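Local coordinates for alcohol dehydrogenase (Escherichia coli, PDB 5VM2), which probably acts as a zinc-containing, NAD(P)-dependent dehydrogenase of the alcohol dehydrogenase family, with a substrate that is still unknown, at residues 2-10 against 58-66; 143-154 against 304-315. All coordinates share one frame; numbering follows the deposited sequence.

Contact 1: residues 2-10 against 58-66. With MG (magnesium ion), chain C.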
loop_
_atom_site.group_PDB
_atom_site.type_symbol
_atom_site.label_atom_id
_atom_site.label_comp_id
_atom_site.label_asym_id
_atom_site.label_seq_id
_atom_site.Cartn_x
_atom_site.Cartn_y
_atom_site.Cartn_z
ATOM N N LYS A 2 15.088 -25.194 -7.159
ATOM C CA LYS A 2 16.004 -24.258 -6.531
ATOM C C LYS A 2 15.308 -22.922 -6.302
ATOM O O LYS A 2 14.268 -22.636 -6.897
ATOM C CB LYS A 2 17.250 -24.062 -7.397
ATOM C CG LYS A 2 18.215 -23.013 -6.869
ATOM C CD LYS A 2 18.657 -22.065 -7.971
ATOM C CE LYS A 2 19.701 -21.081 -7.468
ATOM N NZ LYS A 2 19.542 -19.737 -8.087
ATOM N N ASN A 3 15.895 -22.111 -5.433
ATOM C CA ASN A 3 15.368 -20.801 -5.089
ATOM C C ASN A 3 16.449 -19.740 -5.259
ATOM O O ASN A 3 17.637 -20.039 -5.411
ATOM C CB ASN A 3 14.840 -20.805 -3.647
ATOM C CG ASN A 3 13.910 -19.650 -3.356
ATOM O OD1 ASN A 3 13.405 -18.998 -4.268
ATOM N ND2 ASN A 3 13.676 -19.390 -2.076
ATOM N N SER A 4 16.014 -18.482 -5.244
ATOM C CA SER A 4 16.912 -17.339 -5.212
ATOM C C SER A 4 16.163 -16.172 -4.587
ATOM O O SER A 4 14.936 -16.191 -4.472
ATOM C CB SER A 4 17.424 -16.972 -6.612
ATOM O OG SER A 4 16.431 -16.290 -7.361
ATOM N N LYS A 5 16.915 -15.162 -4.156
ATOM C CA LYS A 5 16.320 -13.945 -3.625
ATOM C C LYS A 5 17.090 -12.742 -4.140
ATOM O O LYS A 5 18.302 -12.809 -4.363
ATOM C CB LYS A 5 16.313 -13.892 -2.086
ATOM C CG LYS A 5 16.203 -15.218 -1.371
ATOM C CD LYS A 5 16.465 -15.067 0.129
ATOM C CE LYS A 5 17.939 -14.846 0.438
ATOM N NZ LYS A 5 18.236 -14.924 1.901
ATOM N N ALA A 6 16.372 -11.638 -4.314
ATOM C CA ALA A 6 16.984 -10.346 -4.592
ATOM C C ALA A 6 17.319 -9.673 -3.267
ATOM O O ALA A 6 16.439 -9.482 -2.420
ATOM C CB ALA A 6 16.054 -9.468 -5.425
ATOM N N ILE A 7 18.587 -9.313 -3.090
ATOM C CA ILE A 7 19.091 -8.783 -1.832
ATOM C C ILE A 7 19.621 -7.377 -2.070
ATOM O O ILE A 7 20.209 -7.095 -3.120
ATOM C CB ILE A 7 20.189 -9.699 -1.244
ATOM C CG1 ILE A 7 19.563 -10.867 -0.490
ATOM C CG2 ILE A 7 21.140 -8.937 -0.338
ATOM C CD1 ILE A 7 18.594 -11.639 -1.314
ATOM N N LEU A 8 19.398 -6.492 -1.100
ATOM C CA LEU A 8 20.051 -5.184 -1.079
ATOM C C LEU A 8 21.465 -5.382 -0.545
ATOM O O LEU A 8 21.713 -5.354 0.662
ATOM C CB LEU A 8 19.261 -4.193 -0.233
ATOM C CG LEU A 8 19.840 -2.778 -0.174
ATOM C CD1 LEU A 8 19.563 -2.021 -1.466
ATOM C CD2 LEU A 8 19.289 -2.024 1.027
ATOM N N GLN A 9 22.404 -5.603 -1.467
ATOM C CA GLN A 9 23.795 -5.831 -1.086
ATOM C C GLN A 9 24.382 -4.611 -0.384
ATOM O O GLN A 9 25.160 -4.742 0.569
ATOM C CB GLN A 9 24.604 -6.185 -2.333
ATOM C CG GLN A 9 26.095 -6.325 -2.127
ATOM C CD GLN A 9 26.790 -6.793 -3.389
ATOM O OE1 GLN A 9 27.264 -5.985 -4.188
ATOM N NE2 GLN A 9 26.839 -8.106 -3.584
ATOM N N VAL A 10 24.019 -3.422 -0.846
ATOM C CA VAL A 10 24.345 -2.164 -0.183
ATOM C C VAL A 10 23.328 -1.177 -0.744
ATOM O O VAL A 10 22.829 -1.399 -1.858
ATOM C CB VAL A 10 25.803 -1.744 -0.446
ATOM C CG1 VAL A 10 25.923 -0.962 -1.752
ATOM C CG2 VAL A 10 26.373 -0.952 0.727
ATOM N N ASN A 58 26.526 -9.098 8.187
ATOM C CA ASN A 58 26.306 -9.334 6.764
ATOM C C ASN A 58 24.967 -10.020 6.524
ATOM O O ASN A 58 24.877 -10.981 5.753
ATOM C CB ASN A 58 27.451 -10.158 6.172
ATOM C CG ASN A 58 27.970 -11.205 7.132
ATOM O OD1 ASN A 58 27.205 -12.013 7.659
ATOM N ND2 ASN A 58 29.278 -11.198 7.368
ATOM N N GLN A 59 23.923 -9.524 7.183
ATOM C CA GLN A 59 22.582 -10.040 6.967
ATOM C C GLN A 59 22.162 -9.839 5.514
ATOM O O GLN A 59 22.465 -8.814 4.897
ATOM C CB GLN A 59 21.604 -9.339 7.911
ATOM C CG GLN A 59 20.148 -9.393 7.492
ATOM C CD GLN A 59 19.498 -10.716 7.831
ATOM O OE1 GLN A 59 19.656 -11.232 8.939
ATOM N NE2 GLN A 59 18.761 -11.277 6.878
ATOM N N GLU A 60 21.479 -10.839 4.962
ATOM C CA GLU A 60 20.954 -10.755 3.605
ATOM C C GLU A 60 19.626 -10.008 3.651
ATOM O O GLU A 60 18.614 -10.545 4.114
ATOM C CB GLU A 60 20.809 -12.150 3.004
ATOM C CG GLU A 60 22.148 -12.867 2.842
ATOM C CD GLU A 60 22.008 -14.307 2.385
ATOM O OE1 GLU A 60 20.864 -14.793 2.264
ATOM O OE2 GLU A 60 23.048 -14.957 2.146
ATOM N N ILE A 61 19.632 -8.766 3.176
ATOM C CA ILE A 61 18.502 -7.856 3.332
ATOM C C ILE A 61 17.570 -8.027 2.139
ATOM O O ILE A 61 17.872 -7.571 1.032
ATOM C CB ILE A 61 18.974 -6.404 3.465
ATOM C CG1 ILE A 61 19.882 -6.252 4.687
ATOM C CG2 ILE A 61 17.788 -5.463 3.555
ATOM C CD1 ILE A 61 20.569 -4.909 4.765
ATOM N N GLY A 62 16.429 -8.676 2.364
ATOM C CA GLY A 62 15.437 -8.813 1.320
ATOM C C GLY A 62 14.563 -7.576 1.185
ATOM O O GLY A 62 14.523 -6.701 2.049
ATOM N N LEU A 63 13.851 -7.510 0.062
ATOM C CA LEU A 63 12.959 -6.395 -0.215
ATOM C C LEU A 63 11.689 -6.914 -0.870
ATOM O O LEU A 63 11.690 -7.962 -1.524
ATOM C CB LEU A 63 13.618 -5.341 -1.115
ATOM C CG LEU A 63 14.673 -4.445 -0.464
ATOM C CD1 LEU A 63 15.223 -3.460 -1.482
ATOM C CD2 LEU A 63 14.097 -3.714 0.740
ATOM N N GLY A 64 10.605 -6.164 -0.683
ATOM C CA GLY A 64 9.323 -6.528 -1.244
ATOM C C GLY A 64 8.339 -7.018 -0.205
ATOM O O GLY A 64 8.680 -7.845 0.648
ATOM N N HIS A 65 7.107 -6.514 -0.266
ATOM C CA HIS A 65 6.060 -6.969 0.644
ATOM C C HIS A 65 4.708 -7.190 -0.018
ATOM O O HIS A 65 3.900 -7.946 0.530
ATOM C CB HIS A 65 5.896 -5.987 1.813
ATOM C CG HIS A 65 5.388 -4.634 1.417
ATOM N ND1 HIS A 65 6.225 -3.602 1.049
ATOM C CD2 HIS A 65 4.130 -4.137 1.355
ATOM C CE1 HIS A 65 5.504 -2.531 0.768
ATOM N NE2 HIS A 65 4.229 -2.829 0.946
ATOM N N GLU A 66 4.426 -6.574 -1.164
ATOM C CA GLU A 66 3.206 -6.836 -1.918
ATOM C C GLU A 66 3.483 -7.970 -2.897
ATOM O O GLU A 66 4.334 -7.828 -3.779
ATOM C CB GLU A 66 2.754 -5.579 -2.665
ATOM C CG GLU A 66 3.223 -4.272 -2.037
ATOM C CD GLU A 66 2.860 -3.044 -2.866
ATOM O OE1 GLU A 66 2.550 -1.992 -2.273
ATOM O OE2 GLU A 66 2.890 -3.121 -4.114
HETATM MG MG MG C . 2.349 -1.804 -0.030
HETATM O O HOH W 1 16.955 -12.363 2.824
HETATM O O HOH W 2 14.389 -10.523 -1.281
HETATM O O HOH W 3 22.200 -7.586 2.265
HETATM O O HOH W 4 1.781 -0.029 0.383
#
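Loop 58-66 of the GroES-like domain in this medium-chain dehydrogenase packs against the N-terminal strand 3-10 of a two-stranded antiparallel sheet; residues 60-63 run at 91° to residues 5-8 of the strand, and Leu-8 meets Ile-61 at the crossing. The amide N of Leu-8 donates to the carbonyl O of Ile-61 over 2.8 Å, with 165° at the hydrogen. The same oxygen lies 3.3 Å from Ile-7 CA in a CH...O contact, so one carbonyl is approached by two adjacent residues of the strand. Leu-8 CB touches two side chains of the loop, 4.3 Å from Ile-61 CG2 and equally far from Leu-63 CD1. On the outer side Lys-5 NZ forms a salt bridge with Glu-60 OE1 at 2.7 Å, meeting the carboxylate oxygen nearly along its C-O axis. The lysine chain bends at chi3 (-74°) and crosses the glutamate side chain at about a right angle, while Glu-60 CB packs on Ile-7 CG1 at 3.9 Å. A water continues the polar seam, accepting from Lys-5 NZ and donating to the carbonyl of Glu-60. A second water ties Leu-8 O to Gln-59 O and Ile-61 N. With just one direct backbone hydrogen bond, the crossing depends on bridging water and a charged pair as well as apolar contact; the ion pair should favour the charged form of both partners.

Contact 2: residues 143-154 against 304-315. With MG (magnesium ion), chain C.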
loop_
_atom_site.group_PDB
_atom_site.type_symbol
_atom_site.label_atom_id
_atom_site.label_comp_id
_atom_site.label_asym_id
_atom_site.label_seq_id
_atom_site.Cartn_x
_atom_site.Cartn_y
_atom_site.Cartn_z
ATOM N N MET A 143 -9.484 -13.111 -10.876
ATOM C CA MET A 143 -8.459 -12.199 -10.383
ATOM C C MET A 143 -7.098 -12.867 -10.524
ATOM O O MET A 143 -6.840 -13.892 -9.882
ATOM C CB MET A 143 -8.723 -11.816 -8.925
ATOM C CG MET A 143 -7.756 -10.790 -8.380
ATOM S SD MET A 143 -8.123 -10.312 -6.680
ATOM C CE MET A 143 -9.839 -9.876 -6.824
ATOM N N ASP A 144 -6.232 -12.293 -11.357
ATOM C CA ASP A 144 -4.935 -12.909 -11.595
ATOM C C ASP A 144 -3.965 -12.531 -10.477
ATOM O O ASP A 144 -4.273 -11.733 -9.585
ATOM C CB ASP A 144 -4.396 -12.525 -12.975
ATOM C CG ASP A 144 -4.278 -11.025 -13.174
ATOM O OD1 ASP A 144 -3.584 -10.363 -12.372
ATOM O OD2 ASP A 144 -4.864 -10.510 -14.149
ATOM N N THR A 145 -2.766 -13.113 -10.526
ATOM C CA THR A 145 -1.826 -12.919 -9.431
ATOM C C THR A 145 -1.214 -11.524 -9.425
ATOM O O THR A 145 -0.727 -11.085 -8.377
ATOM C CB THR A 145 -0.728 -13.982 -9.482
ATOM O OG1 THR A 145 -0.213 -14.073 -10.814
ATOM C CG2 THR A 145 -1.289 -15.334 -9.064
ATOM N N MET A 146 -1.225 -10.815 -10.556
ATOM C CA MET A 146 -0.799 -9.418 -10.521
ATOM C C MET A 146 -1.823 -8.552 -9.800
ATOM O O MET A 146 -1.451 -7.653 -9.039
ATOM C CB MET A 146 -0.557 -8.880 -11.928
ATOM C CG MET A 146 0.051 -7.490 -11.903
ATOM S SD MET A 146 0.195 -6.731 -13.518
ATOM C CE MET A 146 -1.529 -6.405 -13.891
ATOM N N GLU A 147 -3.116 -8.794 -10.039
ATOM C CA GLU A 147 -4.143 -8.108 -9.262
ATOM C C GLU A 147 -4.066 -8.498 -7.792
ATOM O O GLU A 147 -4.221 -7.649 -6.908
ATOM C CB GLU A 147 -5.531 -8.421 -9.819
ATOM C CG GLU A 147 -5.851 -7.758 -11.151
ATOM C CD GLU A 147 -7.192 -8.208 -11.715
ATOM O OE1 GLU A 147 -8.145 -7.397 -11.730
ATOM O OE2 GLU A 147 -7.292 -9.374 -12.142
ATOM N N GLY A 148 -3.831 -9.784 -7.512
ATOM C CA GLY A 148 -3.678 -10.212 -6.130
ATOM C C GLY A 148 -2.543 -9.497 -5.424
ATOM O O GLY A 148 -2.625 -9.204 -4.229
ATOM N N THR A 149 -1.469 -9.206 -6.157
ATOM C CA THR A 149 -0.365 -8.445 -5.590
ATOM C C THR A 149 -0.811 -7.044 -5.193
ATOM O O THR A 149 -0.409 -6.527 -4.143
ATOM C CB THR A 149 0.781 -8.380 -6.600
ATOM O OG1 THR A 149 1.211 -9.710 -6.912
ATOM C CG2 THR A 149 1.948 -7.590 -6.041
ATOM N N LEU A 150 -1.657 -6.421 -6.012
ATOM C CA LEU A 150 -2.034 -5.046 -5.718
ATOM C C LEU A 150 -3.164 -4.936 -4.705
ATOM O O LEU A 150 -3.511 -3.818 -4.315
ATOM C CB LEU A 150 -2.426 -4.334 -7.012
ATOM C CG LEU A 150 -1.394 -4.545 -8.117
ATOM C CD1 LEU A 150 -2.046 -4.435 -9.481
ATOM C CD2 LEU A 150 -0.249 -3.554 -7.966
ATOM N N VAL A 151 -3.648 -6.055 -4.164
ATOM C CA VAL A 151 -4.581 -5.978 -3.045
ATOM C C VAL A 151 -3.941 -5.255 -1.866
ATOM O O VAL A 151 -4.608 -4.502 -1.144
ATOM C CB VAL A 151 -5.067 -7.384 -2.651
ATOM C CG1 VAL A 151 -5.762 -7.347 -1.284
ATOM C CG2 VAL A 151 -5.996 -7.946 -3.727
ATOM N N GLU A 152 -2.632 -5.445 -1.669
ATOM C CA GLU A 152 -1.971 -4.844 -0.510
ATOM C C GLU A 152 -2.060 -3.321 -0.506
ATOM O O GLU A 152 -2.553 -2.755 0.486
ATOM C CB GLU A 152 -0.525 -5.349 -0.422
ATOM C CG GLU A 152 0.103 -5.208 0.957
ATOM C CD GLU A 152 0.733 -3.845 1.188
ATOM O OE1 GLU A 152 0.758 -3.027 0.242
ATOM O OE2 GLU A 152 1.209 -3.595 2.316
ATOM N N PRO A 153 -1.612 -2.596 -1.539
ATOM C CA PRO A 153 -1.803 -1.140 -1.504
ATOM C C PRO A 153 -3.265 -0.737 -1.573
ATOM O O PRO A 153 -3.644 0.277 -0.975
ATOM C CB PRO A 153 -1.015 -0.641 -2.725
ATOM C CG PRO A 153 -0.963 -1.823 -3.652
ATOM C CD PRO A 153 -0.864 -3.014 -2.743
ATOM N N ALA A 154 -4.105 -1.504 -2.274
ATOM C CA ALA A 154 -5.535 -1.215 -2.255
ATOM C C ALA A 154 -6.097 -1.344 -0.844
ATOM O O ALA A 154 -6.963 -0.561 -0.436
ATOM C CB ALA A 154 -6.274 -2.144 -3.218
ATOM N N ILE A 304 -12.159 -5.566 -5.755
ATOM C CA ILE A 304 -11.423 -5.696 -7.007
ATOM C C ILE A 304 -12.074 -6.748 -7.902
ATOM O O ILE A 304 -12.268 -6.531 -9.106
ATOM C CB ILE A 304 -9.945 -6.014 -6.721
ATOM C CG1 ILE A 304 -9.284 -4.824 -6.018
ATOM C CG2 ILE A 304 -9.219 -6.360 -8.018
ATOM C CD1 ILE A 304 -8.016 -5.169 -5.264
ATOM N N SER A 305 -12.446 -7.892 -7.324
ATOM C CA SER A 305 -13.039 -8.965 -8.122
ATOM C C SER A 305 -14.318 -8.513 -8.813
ATOM O O SER A 305 -14.595 -8.919 -9.949
ATOM C CB SER A 305 -13.325 -10.181 -7.245
ATOM O OG SER A 305 -13.924 -11.201 -8.018
ATOM N N SER A 306 -15.116 -7.683 -8.140
ATOM C CA SER A 306 -16.375 -7.211 -8.703
ATOM C C SER A 306 -16.174 -6.274 -9.887
ATOM O O SER A 306 -17.127 -6.025 -10.631
ATOM C CB SER A 306 -17.191 -6.497 -7.624
ATOM O OG SER A 306 -16.608 -5.237 -7.306
ATOM N N GLY A 307 -14.963 -5.751 -10.079
ATOM C CA GLY A 307 -14.714 -4.738 -11.080
ATOM C C GLY A 307 -14.912 -3.317 -10.599
ATOM O O GLY A 307 -14.522 -2.376 -11.306
ATOM N N ARG A 308 -15.504 -3.128 -9.417
ATOM C CA ARG A 308 -15.724 -1.779 -8.906
ATOM C C ARG A 308 -14.410 -1.084 -8.576
ATOM O O ARG A 308 -14.298 0.137 -8.733
ATOM C CB ARG A 308 -16.621 -1.829 -7.668
ATOM C CG ARG A 308 -17.107 -0.471 -7.197
ATOM C CD ARG A 308 -18.259 -0.603 -6.205
ATOM N NE ARG A 308 -19.481 -1.092 -6.839
ATOM C CZ ARG A 308 -20.601 -1.379 -6.180
ATOM N NH1 ARG A 308 -20.654 -1.229 -4.861
ATOM N NH2 ARG A 308 -21.668 -1.817 -6.835
ATOM N N PHE A 309 -13.414 -1.841 -8.134
ATOM C CA PHE A 309 -12.104 -1.332 -7.752
ATOM C C PHE A 309 -11.115 -1.831 -8.803
ATOM O O PHE A 309 -10.904 -3.041 -8.930
ATOM C CB PHE A 309 -11.757 -1.828 -6.348
ATOM C CG PHE A 309 -10.690 -1.035 -5.639
ATOM C CD1 PHE A 309 -10.929 -0.531 -4.372
ATOM C CD2 PHE A 309 -9.437 -0.843 -6.210
ATOM C CE1 PHE A 309 -9.953 0.179 -3.697
ATOM C CE2 PHE A 309 -8.456 -0.134 -5.539
ATOM C CZ PHE A 309 -8.714 0.374 -4.279
ATOM N N ASP A 310 -10.528 -0.906 -9.571
ATOM C CA ASP A 310 -9.667 -1.240 -10.715
ATOM C C ASP A 310 -8.207 -1.038 -10.315
ATOM O O ASP A 310 -7.732 0.096 -10.217
ATOM C CB ASP A 310 -10.041 -0.385 -11.926
ATOM C CG ASP A 310 -9.215 -0.707 -13.185
ATOM O OD1 ASP A 310 -8.232 -1.478 -13.121
ATOM O OD2 ASP A 310 -9.555 -0.166 -14.258
ATOM N N VAL A 311 -7.488 -2.145 -10.103
ATOM C CA VAL A 311 -6.054 -2.079 -9.829
ATOM C C VAL A 311 -5.203 -2.415 -11.054
ATOM O O VAL A 311 -4.032 -2.004 -11.109
ATOM C CB VAL A 311 -5.661 -2.994 -8.646
ATOM C CG1 VAL A 311 -6.291 -2.498 -7.359
ATOM C CG2 VAL A 311 -6.050 -4.447 -8.915
ATOM N N LYS A 312 -5.754 -3.137 -12.036
ATOM C CA LYS A 312 -4.986 -3.501 -13.221
ATOM C C LYS A 312 -4.621 -2.271 -14.041
ATOM O O LYS A 312 -3.504 -2.173 -14.561
ATOM C CB LYS A 312 -5.780 -4.497 -14.067
ATOM C CG LYS A 312 -5.220 -4.738 -15.459
ATOM C CD LYS A 312 -5.983 -5.846 -16.173
ATOM C CE LYS A 312 -6.060 -7.105 -15.320
ATOM N NZ LYS A 312 -4.708 -7.618 -14.957
ATOM N N SER A 313 -5.550 -1.320 -14.162
ATOM C CA SER A 313 -5.287 -0.108 -14.926
ATOM C C SER A 313 -4.200 0.754 -14.302
ATOM O O SER A 313 -3.683 1.654 -14.970
ATOM C CB SER A 313 -6.570 0.711 -15.068
ATOM O OG SER A 313 -7.505 0.062 -15.913
ATOM N N MET A 314 -3.841 0.518 -13.041
ATOM C CA MET A 314 -2.835 1.359 -12.408
ATOM C C MET A 314 -1.415 0.931 -12.749
ATOM O O MET A 314 -0.498 1.758 -12.667
ATOM C CB MET A 314 -3.045 1.364 -10.894
ATOM C CG MET A 314 -4.432 1.848 -10.503
ATOM S SD MET A 314 -4.720 1.821 -8.727
ATOM C CE MET A 314 -3.293 2.752 -8.157
ATOM N N VAL A 315 -1.217 -0.319 -13.163
ATOM C CA VAL A 315 0.121 -0.827 -13.459
ATOM C C VAL A 315 0.623 -0.157 -14.733
ATOM O O VAL A 315 0.090 -0.386 -15.823
ATOM C CB VAL A 315 0.128 -2.351 -13.595
ATOM C CG1 VAL A 315 1.537 -2.848 -13.890
ATOM C CG2 VAL A 315 -0.396 -2.987 -12.325
HETATM MG MG MG C . 2.349 -1.804 -0.030
HETATM O O HOH W 5 -8.275 -4.663 -11.549
HETATM O O HOH W 4 1.781 -0.029 0.383
#
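The start of helix 145-163 lies against the chain leaving helix 297-305, with CA atoms closest at Met-143 and Ser-305 (6.0 Å) and at Glu-147 and Lys-312 (6.1 Å). Asp-144 is the N-cap and forms a capping box with Glu-147: Glu-147 N donates to Asp-144 OD1, and Asp-144 N to Glu-147 OE2. The other aspartate oxygen, OD2, takes Lys-312 NZ on its syn lone pair at 3.0 Å, so the cap and the salt bridge share one carboxylate. Bends at chi3 and chi4, -52° and -58°, curl the lysine back over Glu-147, whose CD lies 3.9 Å from Lys-312 CE. A water joins Glu-147 OE1 to Lys-312 N. Away from these charged groups the contact is apolar. Leu-150 sets its CB 3.9 Å from Val-311 CB and its CD1 3.6 Å from Val-315 CG2, which also touches the Met-146 methyl. Ile-304 CD1 reaches Val-151 CG2 at 3.8 Å, and Ala-154 CB meets Phe-309 CZ obliquely at 3.7 Å. The methyl of Met-143 packs on Ser-305 CB, while that serine's hydroxyl bonds to Asn-142. Helix 179-190 packs against Phe-309, through Met-183 and Gln-186. Strand 340-344 supplies Val-342 beside Leu-150 and Val-315, so the contact lies between helix 179-190 of the Rossmann domain and strand 340-344 of the mixed sheet.

Contact 1 closes before contact 2 opens along the chain, and their centres lie 25 Å apart, yet they converge on one magnesium ion. Loop 58-66, in the GroES-like domain with the N-terminal strand packed on it, brings His-65 and Glu-66 to it and helix 145-163 brings Glu-152; one water is a further ligand. Near the ion Glu-66 also packs on Thr-149 and Pro-153, joining the loop to the helix. Contact 2 joins that helix to the end of helix 297-305 and the chain that follows it to the start of strand 315-320. The site probably corresponds to the catalytic zinc site of relatives such as sorbitol dehydrogenase, its ligands brought together from loop and helix.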